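Local coordinates for DUF1881 domain-containing protein (Neurospora crassa, PDB 5Z6D) that is of unknown function but joins a betagamma-crystallin domain, whose calcium site the domain interface renders inoperative, to an Ig-like domain, at residues A[10-15]-A[50-55]; A[63-68]-A[78-83]; A[119-124]-A[150-155]; A[156-161]-A[198-203]. The protein carries 1 engineered substitution. One frame throughout, in Å; residues are numbered along the deposited sequence.

Contact 1: residues A[10-15]-A[50-55]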
loop_
_atom_site.group_PDB
_atom_site.type_symbol
_atom_site.label_atom_id
_atom_site.label_comp_id
_atom_site.label_asym_id
_atom_site.label_seq_id
_atom_site.Cartn_x
_atom_site.Cartn_y
_atom_site.Cartn_z
ATOM N N VAL A 10 -5.702 -7.183 -17.823
ATOM C CA VAL A 10 -6.601 -7.766 -16.842
ATOM C C VAL A 10 -7.998 -7.461 -17.342
ATOM O O VAL A 10 -8.209 -6.475 -18.052
ATOM C CB VAL A 10 -6.379 -7.209 -15.388
ATOM C CG1 VAL A 10 -4.924 -7.408 -14.935
ATOM C CG2 VAL A 10 -6.791 -5.748 -15.282
ATOM N N ILE A 11 -8.955 -8.327 -17.034
ATOM C CA ILE A 11 -10.315 -8.046 -17.415
ATOM C C ILE A 11 -11.189 -8.050 -16.196
ATOM O O ILE A 11 -11.213 -9.025 -15.438
ATOM C CB ILE A 11 -10.869 -9.073 -18.436
ATOM C CG1 ILE A 11 -9.893 -9.277 -19.598
ATOM C CG2 ILE A 11 -12.229 -8.621 -18.924
ATOM C CD1 ILE A 11 -10.431 -10.180 -20.691
ATOM N N PHE A 12 -11.899 -6.951 -15.996
ATOM C CA PHE A 12 -12.848 -6.866 -14.902
ATOM C C PHE A 12 -14.233 -7.234 -15.399
ATOM O O PHE A 12 -14.677 -6.778 -16.438
ATOM C CB PHE A 12 -12.855 -5.471 -14.291
ATOM C CG PHE A 12 -11.723 -5.226 -13.335
ATOM C CD1 PHE A 12 -11.814 -5.630 -12.017
ATOM C CD2 PHE A 12 -10.569 -4.570 -13.758
ATOM C CE1 PHE A 12 -10.767 -5.400 -11.133
ATOM C CE2 PHE A 12 -9.521 -4.332 -12.885
ATOM C CZ PHE A 12 -9.616 -4.733 -11.573
ATOM N N TYR A 13 -14.926 -8.058 -14.643
ATOM C CA TYR A 13 -16.235 -8.483 -15.052
ATOM C C TYR A 13 -17.287 -7.946 -14.099
ATOM O O TYR A 13 -17.088 -7.885 -12.860
ATOM C CB TYR A 13 -16.300 -10.014 -15.125
ATOM C CG TYR A 13 -15.318 -10.633 -16.115
ATOM C CD1 TYR A 13 -15.680 -10.865 -17.447
ATOM C CD2 TYR A 13 -14.038 -10.991 -15.715
ATOM C CE1 TYR A 13 -14.774 -11.429 -18.344
ATOM C CE2 TYR A 13 -13.130 -11.544 -16.595
ATOM C CZ TYR A 13 -13.499 -11.769 -17.907
ATOM O OH TYR A 13 -12.577 -12.332 -18.770
ATOM N N GLN A 14 -18.414 -7.596 -14.717
ATOM C CA GLN A 14 -19.608 -7.119 -14.052
ATOM C C GLN A 14 -20.251 -8.165 -13.136
ATOM O O GLN A 14 -20.836 -7.818 -12.111
ATOM C CB GLN A 14 -20.599 -6.648 -15.122
ATOM C CG GLN A 14 -22.061 -6.874 -14.822
ATOM C CD GLN A 14 -22.893 -6.950 -16.090
ATOM O OE1 GLN A 14 -22.615 -7.751 -16.985
ATOM N NE2 GLN A 14 -23.913 -6.111 -16.175
ATOM N N LYS A 15 -20.138 -9.442 -13.491
ATOM C CA LYS A 15 -20.662 -10.493 -12.627
ATOM C C LYS A 15 -19.536 -11.347 -12.050
ATOM O O LYS A 15 -18.387 -11.250 -12.501
ATOM C CB LYS A 15 -21.654 -11.368 -13.394
ATOM C CG LYS A 15 -22.556 -10.586 -14.336
ATOM C CD LYS A 15 -23.971 -11.135 -14.333
ATOM C CE LYS A 15 -24.690 -10.821 -15.637
ATOM N NZ LYS A 15 -24.106 -11.573 -16.786
ATOM N N ALA A 50 0.677 -9.777 -15.400
ATOM C CA ALA A 50 0.032 -8.605 -14.833
ATOM C C ALA A 50 -0.279 -8.828 -13.358
ATOM O O ALA A 50 -0.177 -9.941 -12.824
ATOM C CB ALA A 50 -1.230 -8.274 -15.596
ATOM N N LYS A 51 -0.672 -7.748 -12.705
ATOM C CA LYS A 51 -1.042 -7.773 -11.310
ATOM C C LYS A 51 -1.859 -6.510 -11.066
ATOM O O LYS A 51 -1.632 -5.496 -11.725
ATOM C CB LYS A 51 0.215 -7.838 -10.453
ATOM C CG LYS A 51 0.110 -7.422 -9.026
ATOM C CD LYS A 51 1.524 -7.448 -8.472
ATOM C CE LYS A 51 1.591 -7.126 -7.023
ATOM N NZ LYS A 51 2.961 -7.432 -6.556
ATOM N N VAL A 52 -2.846 -6.568 -10.174
ATOM C CA VAL A 52 -3.608 -5.368 -9.839
ATOM C C VAL A 52 -3.331 -4.961 -8.409
ATOM O O VAL A 52 -3.394 -5.791 -7.496
ATOM C CB VAL A 52 -5.124 -5.560 -9.983
ATOM C CG1 VAL A 52 -5.857 -4.246 -9.701
ATOM C CG2 VAL A 52 -5.489 -6.079 -11.363
ATOM N N ILE A 53 -3.014 -3.687 -8.216
ATOM C CA ILE A 53 -2.981 -3.129 -6.871
ATOM C C ILE A 53 -4.172 -2.200 -6.726
ATOM O O ILE A 53 -4.290 -1.240 -7.472
ATOM C CB ILE A 53 -1.667 -2.381 -6.596
ATOM C CG1 ILE A 53 -0.473 -3.333 -6.737
ATOM C CG2 ILE A 53 -1.708 -1.737 -5.203
ATOM C CD1 ILE A 53 0.876 -2.616 -6.764
ATOM N N ALA A 54 -5.062 -2.494 -5.779
ATOM C CA ALA A 54 -6.291 -1.709 -5.581
ATOM C C ALA A 54 -6.298 -1.073 -4.193
ATOM O O ALA A 54 -5.913 -1.713 -3.228
ATOM C CB ALA A 54 -7.537 -2.603 -5.776
ATOM N N TRP A 55 -6.727 0.186 -4.087
ATOM C CA TRP A 55 -6.717 0.838 -2.796
ATOM C C TRP A 55 -7.792 1.906 -2.691
ATOM O O TRP A 55 -8.652 2.052 -3.571
ATOM C CB TRP A 55 -5.317 1.405 -2.478
ATOM C CG TRP A 55 -4.778 2.593 -3.274
ATOM C CD1 TRP A 55 -4.695 3.886 -2.840
ATOM C CD2 TRP A 55 -4.182 2.562 -4.588
ATOM N NE1 TRP A 55 -4.096 4.670 -3.811
ATOM C CE2 TRP A 55 -3.785 3.892 -4.886
ATOM C CE3 TRP A 55 -3.954 1.559 -5.534
ATOM C CZ2 TRP A 55 -3.170 4.233 -6.106
ATOM C CZ3 TRP A 55 -3.345 1.899 -6.742
ATOM C CH2 TRP A 55 -2.957 3.226 -7.014
#
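In the betagamma-crystallin sandwich, Val-10 on strand 9-13 meets Ala-50 and Val-52 on strand 50-55 across the interior of the sandwich. One methyl of Val-10 does most of the touching: CG1 lies 3.9 Å from Ala-50 CB. The same CG1 packs at 3.9 Å against Val-52 CG2, so it serves both small residues of the facing strand. Val-10 CG1 stands opposite the carbonyl carbon, beside the backbone N (chi1 -56°), while CG2, set between the two, approaches Val-52 CG2 at 4.1 Å. The two valine side chains cross obliquely. Their strands belong to different sheets of the sandwich, an antiparallel one of three strands and one of four, and the segment axes come within 8.8 Å at an angle of 51°. Farther along, Phe-12 reaches in with its ring tip, CZ standing 4.2 Å from Val-52 CG1, and that methyl sits at the ring edge, near its plane. Val-52 thus splits its branches, CG2 going to Val-10 and CG1 to Phe-12. Phe-12 also stacks on Tyr-41 and meets Phe-83 at about 40°, and Trp-67 packs against both Phe-12 and Val-52.

Contact 2: residues A[63-68]-A[78-83]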
loop_
_atom_site.group_PDB
_atom_site.type_symbol
_atom_site.label_atom_id
_atom_site.label_comp_id
_atom_site.label_asym_id
_atom_site.label_seq_id
_atom_site.Cartn_x
_atom_site.Cartn_y
_atom_site.Cartn_z
ATOM N N HIS A 63 -5.780 1.319 3.101
ATOM C CA HIS A 63 -6.304 -0.036 2.890
ATOM C C HIS A 63 -6.145 -0.461 1.437
ATOM O O HIS A 63 -6.427 0.301 0.520
ATOM C CB HIS A 63 -7.767 -0.118 3.296
ATOM C CG HIS A 63 -7.983 -0.007 4.773
ATOM N ND1 HIS A 63 -9.233 0.145 5.335
ATOM C CD2 HIS A 63 -7.105 -0.024 5.805
ATOM C CE1 HIS A 63 -9.115 0.216 6.649
ATOM N NE2 HIS A 63 -7.834 0.118 6.959
ATOM N N TYR A 64 -5.706 -1.695 1.212
ATOM C CA TYR A 64 -5.496 -2.115 -0.159
ATOM C C TYR A 64 -5.625 -3.621 -0.312
ATOM O O TYR A 64 -5.635 -4.361 0.677
ATOM C CB TYR A 64 -4.113 -1.670 -0.668
ATOM C CG TYR A 64 -2.957 -2.508 -0.146
ATOM C CD1 TYR A 64 -2.340 -3.452 -0.957
ATOM C CD2 TYR A 64 -2.491 -2.356 1.158
ATOM C CE1 TYR A 64 -1.293 -4.232 -0.485
ATOM C CE2 TYR A 64 -1.442 -3.125 1.636
ATOM C CZ TYR A 64 -0.845 -4.058 0.805
ATOM O OH TYR A 64 0.203 -4.825 1.261
ATOM N N ARG A 65 -5.739 -4.055 -1.562
ATOM C CA ARG A 65 -5.662 -5.464 -1.914
ATOM C C ARG A 65 -4.768 -5.617 -3.125
ATOM O O ARG A 65 -4.664 -4.692 -3.930
ATOM C CB ARG A 65 -7.042 -6.028 -2.220
ATOM C CG ARG A 65 -7.977 -6.042 -1.036
ATOM C CD ARG A 65 -7.606 -7.101 -0.016
ATOM N NE ARG A 65 -8.545 -7.082 1.104
ATOM C CZ ARG A 65 -9.644 -7.830 1.179
ATOM N NH1 ARG A 65 -9.954 -8.683 0.202
ATOM N NH2 ARG A 65 -10.434 -7.734 2.241
ATOM N N GLU A 66 -4.111 -6.766 -3.235
ATOM C CA GLU A 66 -3.384 -7.131 -4.446
ATOM C C GLU A 66 -4.056 -8.329 -5.080
ATOM O O GLU A 66 -4.304 -9.323 -4.398
ATOM C CB GLU A 66 -1.920 -7.481 -4.160
ATOM C CG GLU A 66 -1.007 -6.325 -3.806
ATOM C CD GLU A 66 0.398 -6.809 -3.458
ATOM O OE1 GLU A 66 0.520 -7.737 -2.633
ATOM O OE2 GLU A 66 1.378 -6.278 -4.016
ATOM N N TRP A 67 -4.351 -8.247 -6.372
ATOM C CA TRP A 67 -4.861 -9.415 -7.091
ATOM C C TRP A 67 -3.788 -9.869 -8.060
ATOM O O TRP A 67 -3.527 -9.190 -9.057
ATOM C CB TRP A 67 -6.174 -9.090 -7.806
ATOM C CG TRP A 67 -7.215 -8.608 -6.836
ATOM C CD1 TRP A 67 -7.552 -9.196 -5.659
ATOM C CD2 TRP A 67 -8.042 -7.445 -6.959
ATOM N NE1 TRP A 67 -8.525 -8.470 -5.023
ATOM C CE2 TRP A 67 -8.847 -7.387 -5.797
ATOM C CE3 TRP A 67 -8.164 -6.430 -7.917
ATOM C CZ2 TRP A 67 -9.765 -6.359 -5.571
ATOM C CZ3 TRP A 67 -9.079 -5.401 -7.686
ATOM C CH2 TRP A 67 -9.869 -5.384 -6.526
ATOM N N THR A 68 -3.136 -10.984 -7.728
ATOM C CA THR A 68 -1.991 -11.473 -8.486
ATOM C C THR A 68 -2.415 -12.598 -9.419
ATOM O O THR A 68 -1.699 -12.951 -10.353
ATOM C CB THR A 68 -0.854 -11.967 -7.557
ATOM O OG1 THR A 68 -1.299 -13.086 -6.771
ATOM C CG2 THR A 68 -0.400 -10.862 -6.632
ATOM N N GLY A 78 -13.856 -4.249 0.861
ATOM C CA GLY A 78 -13.874 -2.915 1.423
ATOM C C GLY A 78 -14.358 -2.005 0.317
ATOM O O GLY A 78 -14.799 -2.474 -0.728
ATOM N N GLY A 79 -14.276 -0.702 0.521
ATOM C CA GLY A 79 -14.806 0.191 -0.485
ATOM C C GLY A 79 -13.749 0.665 -1.457
ATOM O O GLY A 79 -13.790 1.826 -1.858
ATOM N N LEU A 80 -12.809 -0.211 -1.829
ATOM C CA LEU A 80 -11.654 0.215 -2.639
ATOM C C LEU A 80 -12.133 0.923 -3.900
ATOM O O LEU A 80 -13.111 0.507 -4.521
ATOM C CB LEU A 80 -10.761 -0.977 -2.999
ATOM C CG LEU A 80 -10.254 -1.822 -1.827
ATOM C CD1 LEU A 80 -9.146 -2.750 -2.291
ATOM C CD2 LEU A 80 -9.775 -0.958 -0.664
ATOM N N SER A 81 -11.471 2.016 -4.258
ATOM C CA SER A 81 -12.014 2.898 -5.281
ATOM C C SER A 81 -10.999 3.263 -6.345
ATOM O O SER A 81 -11.305 4.018 -7.261
ATOM C CB SER A 81 -12.544 4.166 -4.633
ATOM O OG SER A 81 -11.512 4.774 -3.880
ATOM N N ARG A 82 -9.792 2.717 -6.246
ATOM C CA ARG A 82 -8.772 3.019 -7.238
ATOM C C ARG A 82 -7.946 1.773 -7.485
ATOM O O ARG A 82 -7.814 0.951 -6.590
ATOM C CB ARG A 82 -7.889 4.173 -6.755
ATOM C CG ARG A 82 -6.734 4.548 -7.672
ATOM C CD ARG A 82 -6.067 5.829 -7.175
ATOM N NE ARG A 82 -4.983 6.251 -8.054
ATOM C CZ ARG A 82 -4.114 7.209 -7.751
ATOM N NH1 ARG A 82 -4.203 7.834 -6.584
ATOM N NH2 ARG A 82 -3.152 7.528 -8.607
ATOM N N PHE A 83 -7.432 1.599 -8.697
ATOM C CA PHE A 83 -6.493 0.508 -8.924
ATOM C C PHE A 83 -5.466 0.860 -9.975
ATOM O O PHE A 83 -5.676 1.751 -10.785
ATOM C CB PHE A 83 -7.216 -0.800 -9.306
ATOM C CG PHE A 83 -7.928 -0.774 -10.650
ATOM C CD1 PHE A 83 -7.250 -1.072 -11.830
ATOM C CD2 PHE A 83 -9.294 -0.506 -10.722
ATOM C CE1 PHE A 83 -7.905 -1.079 -13.061
ATOM C CE2 PHE A 83 -9.964 -0.522 -11.953
ATOM C CZ PHE A 83 -9.270 -0.804 -13.117
#
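Leu-80 and Arg-65 set their side chains at about a right angle, the leucine reaching across the aliphatic base of the arginine. Leu-80 CD1 does this work, 3.7 Å from Arg-65 CG and 3.9 Å from Arg-65 CB. It also comes down on the backbone, 3.7 Å from Arg-65 N. The other methyl, CD2, rests 3.8 Å from His-63 O, so the two methyls lie side by side along the start of the strand. Arg-65 CG lies beside its own backbone N (chi1 -65°), which puts it against Leu-80 CD1; the bend at the next bond (chi2 -72°) then turns CD and the guanidinium off. His-63 contributes its carbonyl, since the imidazole leads off from the contact. Leu-80 lies between Gly-79 and Ser-81, both calcium-binding residues in a structure of this protein, though no calcium is bound to this chain. Ser-81 OG is hydrogen-bonded to Gln-56 OE1, a further residue of that site. Strands 64-67 and 82-87 are not neighbours: strand 50-55 runs between them in the four-stranded sheet. Leu-80 packs on its Ala-54, Arg-65 bonds to Ala-54 through the backbone, and Ser-81 and Arg-82 form a classic beta bulge opposite Trp-55.

Contact 3: residues A[119-124]-A[150-155]. Engineered in segment 119-124: Met-121 (natural residue Thr).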
loop_
_atom_site.group_PDB
_atom_site.type_symbol
_atom_site.label_atom_id
_atom_site.label_comp_id
_atom_site.label_asym_id
_atom_site.label_seq_id
_atom_site.Cartn_x
_atom_site.Cartn_y
_atom_site.Cartn_z
ATOM N N THR A 119 -1.570 10.369 0.450
ATOM C CA THR A 119 -1.262 10.417 1.875
ATOM C C THR A 119 -1.927 9.284 2.654
ATOM O O THR A 119 -3.121 8.998 2.467
ATOM C CB THR A 119 -1.701 11.766 2.481
ATOM O OG1 THR A 119 -1.018 12.827 1.803
ATOM C CG2 THR A 119 -1.375 11.828 3.973
ATOM N N VAL A 120 -1.151 8.661 3.541
ATOM C CA VAL A 120 -1.663 7.610 4.412
ATOM C C VAL A 120 -1.442 8.008 5.861
ATOM O O VAL A 120 -0.383 8.517 6.209
ATOM C CB VAL A 120 -0.969 6.271 4.124
ATOM C CG1 VAL A 120 -1.401 5.201 5.099
ATOM C CG2 VAL A 120 -1.292 5.819 2.698
ATOM N N MET A 121 -2.456 7.804 6.688
ATOM C CA MET A 121 -2.374 7.999 8.119
ATOM C C MET A 121 -2.502 6.657 8.803
ATOM O O MET A 121 -3.576 6.061 8.789
ATOM C CB MET A 121 -3.475 8.949 8.581
ATOM C CG MET A 121 -3.097 10.401 8.484
ATOM S SD MET A 121 -2.044 10.822 9.876
ATOM C CE MET A 121 -3.271 11.131 11.139
ATOM N N LEU A 122 -1.399 6.160 9.357
ATOM C CA LEU A 122 -1.402 4.895 10.083
ATOM C C LEU A 122 -1.485 5.157 11.570
ATOM O O LEU A 122 -0.842 6.070 12.062
ATOM C CB LEU A 122 -0.147 4.093 9.778
ATOM C CG LEU A 122 0.065 3.753 8.306
ATOM C CD1 LEU A 122 1.335 2.963 8.132
ATOM C CD2 LEU A 122 -1.131 2.971 7.801
ATOM N N TYR A 123 -2.267 4.364 12.286
ATOM C CA TYR A 123 -2.363 4.511 13.730
ATOM C C TYR A 123 -1.726 3.334 14.437
ATOM O O TYR A 123 -1.744 2.196 13.932
ATOM C CB TYR A 123 -3.823 4.688 14.162
ATOM C CG TYR A 123 -4.395 5.968 13.626
ATOM C CD1 TYR A 123 -4.266 7.159 14.336
ATOM C CD2 TYR A 123 -5.011 6.007 12.384
ATOM C CE1 TYR A 123 -4.765 8.353 13.824
ATOM C CE2 TYR A 123 -5.521 7.186 11.872
ATOM C CZ TYR A 123 -5.395 8.355 12.594
ATOM O OH TYR A 123 -5.899 9.523 12.071
ATOM N N SER A 124 -1.153 3.605 15.607
ATOM C CA SER A 124 -0.364 2.595 16.296
ATOM C C SER A 124 -1.244 1.510 16.917
ATOM O O SER A 124 -2.300 1.794 17.497
ATOM C CB SER A 124 0.523 3.252 17.369
ATOM O OG SER A 124 -0.225 4.050 18.274
ATOM N N ARG A 150 3.234 11.571 15.357
ATOM C CA ARG A 150 2.539 12.454 16.285
ATOM C C ARG A 150 1.889 11.686 17.421
ATOM O O ARG A 150 1.403 10.578 17.218
ATOM C CB ARG A 150 1.473 13.256 15.541
ATOM C CG ARG A 150 0.975 14.453 16.290
ATOM C CD ARG A 150 -0.203 15.063 15.556
ATOM N NE ARG A 150 -0.646 16.310 16.183
ATOM C CZ ARG A 150 -1.745 16.968 15.830
ATOM N NH1 ARG A 150 -2.521 16.488 14.866
ATOM N NH2 ARG A 150 -2.073 18.097 16.448
ATOM N N ASP A 151 1.883 12.264 18.616
ATOM C CA ASP A 151 1.045 11.746 19.695
ATOM C C ASP A 151 -0.327 12.384 19.517
ATOM O O ASP A 151 -0.479 13.588 19.675
ATOM C CB ASP A 151 1.637 12.060 21.071
ATOM C CG ASP A 151 0.807 11.475 22.230
ATOM O OD1 ASP A 151 -0.440 11.548 22.199
ATOM O OD2 ASP A 151 1.410 10.944 23.186
ATOM N N GLU A 152 -1.322 11.569 19.184
ATOM C CA GLU A 152 -2.644 12.071 18.826
ATOM C C GLU A 152 -3.425 12.596 20.021
ATOM O O GLU A 152 -4.323 13.427 19.869
ATOM C CB GLU A 152 -3.451 10.972 18.132
ATOM C CG GLU A 152 -2.939 10.633 16.745
ATOM C CD GLU A 152 -3.357 11.659 15.707
ATOM O OE1 GLU A 152 -4.509 12.139 15.771
ATOM O OE2 GLU A 152 -2.538 11.993 14.829
ATOM N N HIS A 153 -3.102 12.089 21.200
ATOM C CA HIS A 153 -3.764 12.550 22.415
ATOM C C HIS A 153 -3.320 13.969 22.722
ATOM O O HIS A 153 -4.136 14.892 22.797
ATOM C CB HIS A 153 -3.446 11.629 23.588
ATOM C CG HIS A 153 -3.953 10.233 23.413
ATOM N ND1 HIS A 153 -3.649 9.217 24.291
ATOM C CD2 HIS A 153 -4.743 9.685 22.458
ATOM C CE1 HIS A 153 -4.231 8.100 23.886
ATOM N NE2 HIS A 153 -4.902 8.358 22.778
ATOM N N SER A 154 -2.011 14.136 22.876
ATOM C CA SER A 154 -1.448 15.422 23.267
ATOM C C SER A 154 -1.357 16.390 22.086
ATOM O O SER A 154 -1.450 17.604 22.270
ATOM C CB SER A 154 -0.067 15.222 23.907
ATOM O OG SER A 154 0.898 14.770 22.966
ATOM N N GLY A 155 -1.186 15.855 20.877
ATOM C CA GLY A 155 -1.075 16.673 19.681
ATOM C C GLY A 155 0.373 16.938 19.316
ATOM O O GLY A 155 0.666 17.466 18.251
HETATM O O HOH W 1 -5.675 11.981 13.105
#
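Glu-152 meets Tyr-123 at the edge of the phenol ring, and this is the closer-knit half of a small contact at the surface of the Ig-like domain. Tyr-123 CE1 lies 4.1 Å from Glu-152 CD, which sits near the ring plane, and ring and carboxylate are turned 81° apart. A bend at chi2 (-78°) swings the carboxylate across to the ring. A water joins the two polar ends, hydrogen-bonded to Tyr-123 OH at 2.7 Å and donating to Glu-152 OE1 at 2.9 Å. The looser side is the engineered Met-121, whose doubly bent chain brings only its terminal CE to Glu-152 OE2, at 3.9 Å. By contrast, the turn that presents Glu-152 is firmly knotted within itself. Arg-150 NE donates to Gly-155 O over 2.7 Å at 172°, with the acceptor in the guanidinium plane, while Asp-151 OD1 takes the backbone N of Ser-154 in an Asx motif. This turn links strands 143-151 and 157-168, whereas Tyr-123 is on strand 120-123, at the rim of the same sheet. Glu-152 OE2 has its direct hydrogen bond with Ser-109 OG, and Tyr-123 makes a cation-pi contact with Lys-106. Both carboxylate oxygens therefore have hydrogen-bonding partners, one through water, which implies a link between turn and edge strand that is polar and hydrated, with little greasy packing.

Contact 4: residues A[156-161]-A[198-203]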
loop_
_atom_site.group_PDB
_atom_site.type_symbol
_atom_site.label_atom_id
_atom_site.label_comp_id
_atom_site.label_asym_id
_atom_site.label_seq_id
_atom_site.Cartn_x
_atom_site.Cartn_y
_atom_site.Cartn_z
ATOM N N VAL A 156 1.273 16.552 20.214
ATOM C CA VAL A 156 2.702 16.821 20.086
ATOM C C VAL A 156 3.401 15.912 19.081
ATOM O O VAL A 156 3.226 14.692 19.108
ATOM C CB VAL A 156 3.409 16.673 21.446
ATOM C CG1 VAL A 156 4.877 17.067 21.333
ATOM C CG2 VAL A 156 2.708 17.513 22.506
ATOM N N TYR A 157 4.205 16.506 18.206
ATOM C CA TYR A 157 4.978 15.720 17.254
ATOM C C TYR A 157 6.203 15.101 17.910
ATOM O O TYR A 157 7.001 15.782 18.554
ATOM C CB TYR A 157 5.382 16.565 16.044
ATOM C CG TYR A 157 4.251 16.688 15.063
ATOM C CD1 TYR A 157 3.993 15.667 14.158
ATOM C CD2 TYR A 157 3.401 17.793 15.075
ATOM C CE1 TYR A 157 2.947 15.748 13.273
ATOM C CE2 TYR A 157 2.351 17.888 14.187
ATOM C CZ TYR A 157 2.122 16.856 13.292
ATOM O OH TYR A 157 1.078 16.924 12.400
ATOM N N ILE A 158 6.330 13.791 17.748
ATOM C CA ILE A 158 7.469 13.073 18.276
ATOM C C ILE A 158 8.616 13.268 17.321
ATOM O O ILE A 158 9.749 13.533 17.730
ATOM C CB ILE A 158 7.203 11.575 18.413
ATOM C CG1 ILE A 158 6.096 11.303 19.422
ATOM C CG2 ILE A 158 8.484 10.826 18.802
ATOM C CD1 ILE A 158 5.930 9.835 19.692
ATOM N N ALA A 159 8.320 13.133 16.036
ATOM C CA ALA A 159 9.407 13.246 15.067
ATOM C C ALA A 159 8.902 13.582 13.695
ATOM O O ALA A 159 7.796 13.232 13.334
ATOM C CB ALA A 159 10.204 11.958 15.014
ATOM N N VAL A 160 9.733 14.255 12.921
ATOM C CA VAL A 160 9.408 14.582 11.552
ATOM C C VAL A 160 10.628 14.225 10.733
ATOM O O VAL A 160 11.749 14.458 11.163
ATOM C CB VAL A 160 9.034 16.064 11.403
ATOM C CG1 VAL A 160 8.965 16.464 9.948
ATOM C CG2 VAL A 160 7.712 16.329 12.109
ATOM N N GLY A 161 10.430 13.587 9.588
ATOM C CA GLY A 161 11.567 13.250 8.756
ATOM C C GLY A 161 11.116 12.644 7.452
ATOM O O GLY A 161 10.156 13.105 6.842
ATOM N N VAL A 198 6.722 -0.925 11.199
ATOM C CA VAL A 198 7.456 0.225 11.690
ATOM C C VAL A 198 7.022 0.432 13.126
ATOM O O VAL A 198 5.833 0.592 13.391
ATOM C CB VAL A 198 7.188 1.467 10.843
ATOM C CG1 VAL A 198 7.815 2.714 11.489
ATOM C CG2 VAL A 198 7.705 1.248 9.414
ATOM N N THR A 199 7.980 0.411 14.053
ATOM C CA THR A 199 7.669 0.419 15.473
ATOM C C THR A 199 8.226 1.665 16.162
ATOM O O THR A 199 9.399 2.016 15.983
ATOM C CB THR A 199 8.222 -0.831 16.177
ATOM O OG1 THR A 199 7.630 -2.005 15.605
ATOM C CG2 THR A 199 7.905 -0.788 17.662
ATOM N N LEU A 200 7.373 2.338 16.933
ATOM C CA LEU A 200 7.818 3.427 17.803
ATOM C C LEU A 200 8.523 2.839 19.024
ATOM O O LEU A 200 7.893 2.205 19.858
ATOM C CB LEU A 200 6.639 4.309 18.239
ATOM C CG LEU A 200 7.024 5.550 19.049
ATOM C CD1 LEU A 200 7.723 6.582 18.168
ATOM C CD2 LEU A 200 5.815 6.166 19.720
ATOM N N VAL A 201 9.833 3.032 19.116
ATOM C CA VAL A 201 10.595 2.421 20.204
ATOM C C VAL A 201 10.934 3.443 21.294
ATOM O O VAL A 201 11.351 3.083 22.393
ATOM C CB VAL A 201 11.892 1.761 19.682
ATOM C CG1 VAL A 201 11.557 0.516 18.844
ATOM C CG2 VAL A 201 12.708 2.749 18.871
ATOM N N ASP A 202 10.725 4.716 20.988
ATOM C CA ASP A 202 11.011 5.794 21.931
ATOM C C ASP A 202 10.026 6.932 21.695
ATOM O O ASP A 202 9.872 7.383 20.566
ATOM C CB ASP A 202 12.457 6.269 21.760
ATOM C CG ASP A 202 12.792 7.471 22.621
ATOM O OD1 ASP A 202 12.102 7.700 23.638
ATOM O OD2 ASP A 202 13.758 8.188 22.277
ATOM N N ASN A 203 9.340 7.384 22.739
ATOM C CA ASN A 203 8.330 8.419 22.542
ATOM C C ASN A 203 8.794 9.794 23.007
ATOM O O ASN A 203 8.002 10.728 23.092
ATOM C CB ASN A 203 7.017 8.031 23.232
ATOM C CG ASN A 203 7.175 7.795 24.722
ATOM O OD1 ASN A 203 8.284 7.663 25.229
ATOM N ND2 ASN A 203 6.052 7.722 25.428
#
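Asn-203 carries a flat carboxamide that turns away from Ile-158, so neither of its faces takes the isoleucine; ND2 is instead hydrogen-bonded to Tyr-108 OH. What Ile-158 meets is the root of the residue, CD1 lying 4.0 Å from Asn-203 CA and 4.1 Å from Asn-203 CB. Two carbonyl oxygens border the same side chain, Asp-202 O at 4.1 Å from Ile-158 CG2 and Asn-203 O at 4.2 Å from Ile-158 CG1. The main apolar touch is tip to tip: Ile-158 CD1 stands 3.7 Å from Leu-200 CD2, with Leu-200 CD1 slightly farther, at 4.0 Å. Leu-200 holds its CG trans to the backbone N (chi1 -175°), which sends both methyls toward the isoleucine. Strands 157-168 and 195-200 belong to the two different sheets of the Ig-like sandwich, and Tyr-108 packs against both Ile-158 and Leu-200. Ile-158 and Ala-159 make a classic beta bulge opposite Val-149, at the start of strand 157-168. Replacing Ile-158 by an alanine would probably leave the methyls of Leu-200 without their facing partner and open a gap beneath the loop at Asp-202 and Asn-203. Across this join the chemistry is almost wholly dispersive: a single CD1 brings together a strand end and the loop beyond it, while the amide nitrogen of Asn-203 finds its partner in Tyr-108, outside the contact.

How the contacts relate
Contact 1 is the buried one, apolar methyls and a ring edge between the two sheets of the betagamma-crystallin domain. Contact 2, about 9 Å away between centres, shares its four-stranded sheet through strand 50-55 but lies partly open and leans on backbone as much as side chains. Contacts 3 and 4 belong to the Ig-like domain, with centres about 10 Å apart, and are joined where strands 143-151 and 157-168 follow each other: Asp-151 N lies 2.8 Å from Val-156 O, a probable hydrogen bond. Contact 4, partly buried, bridges sheets with aliphatic tips as the buried contact 1 does, whereas contact 3, at the surface, relies on water and a carboxylate.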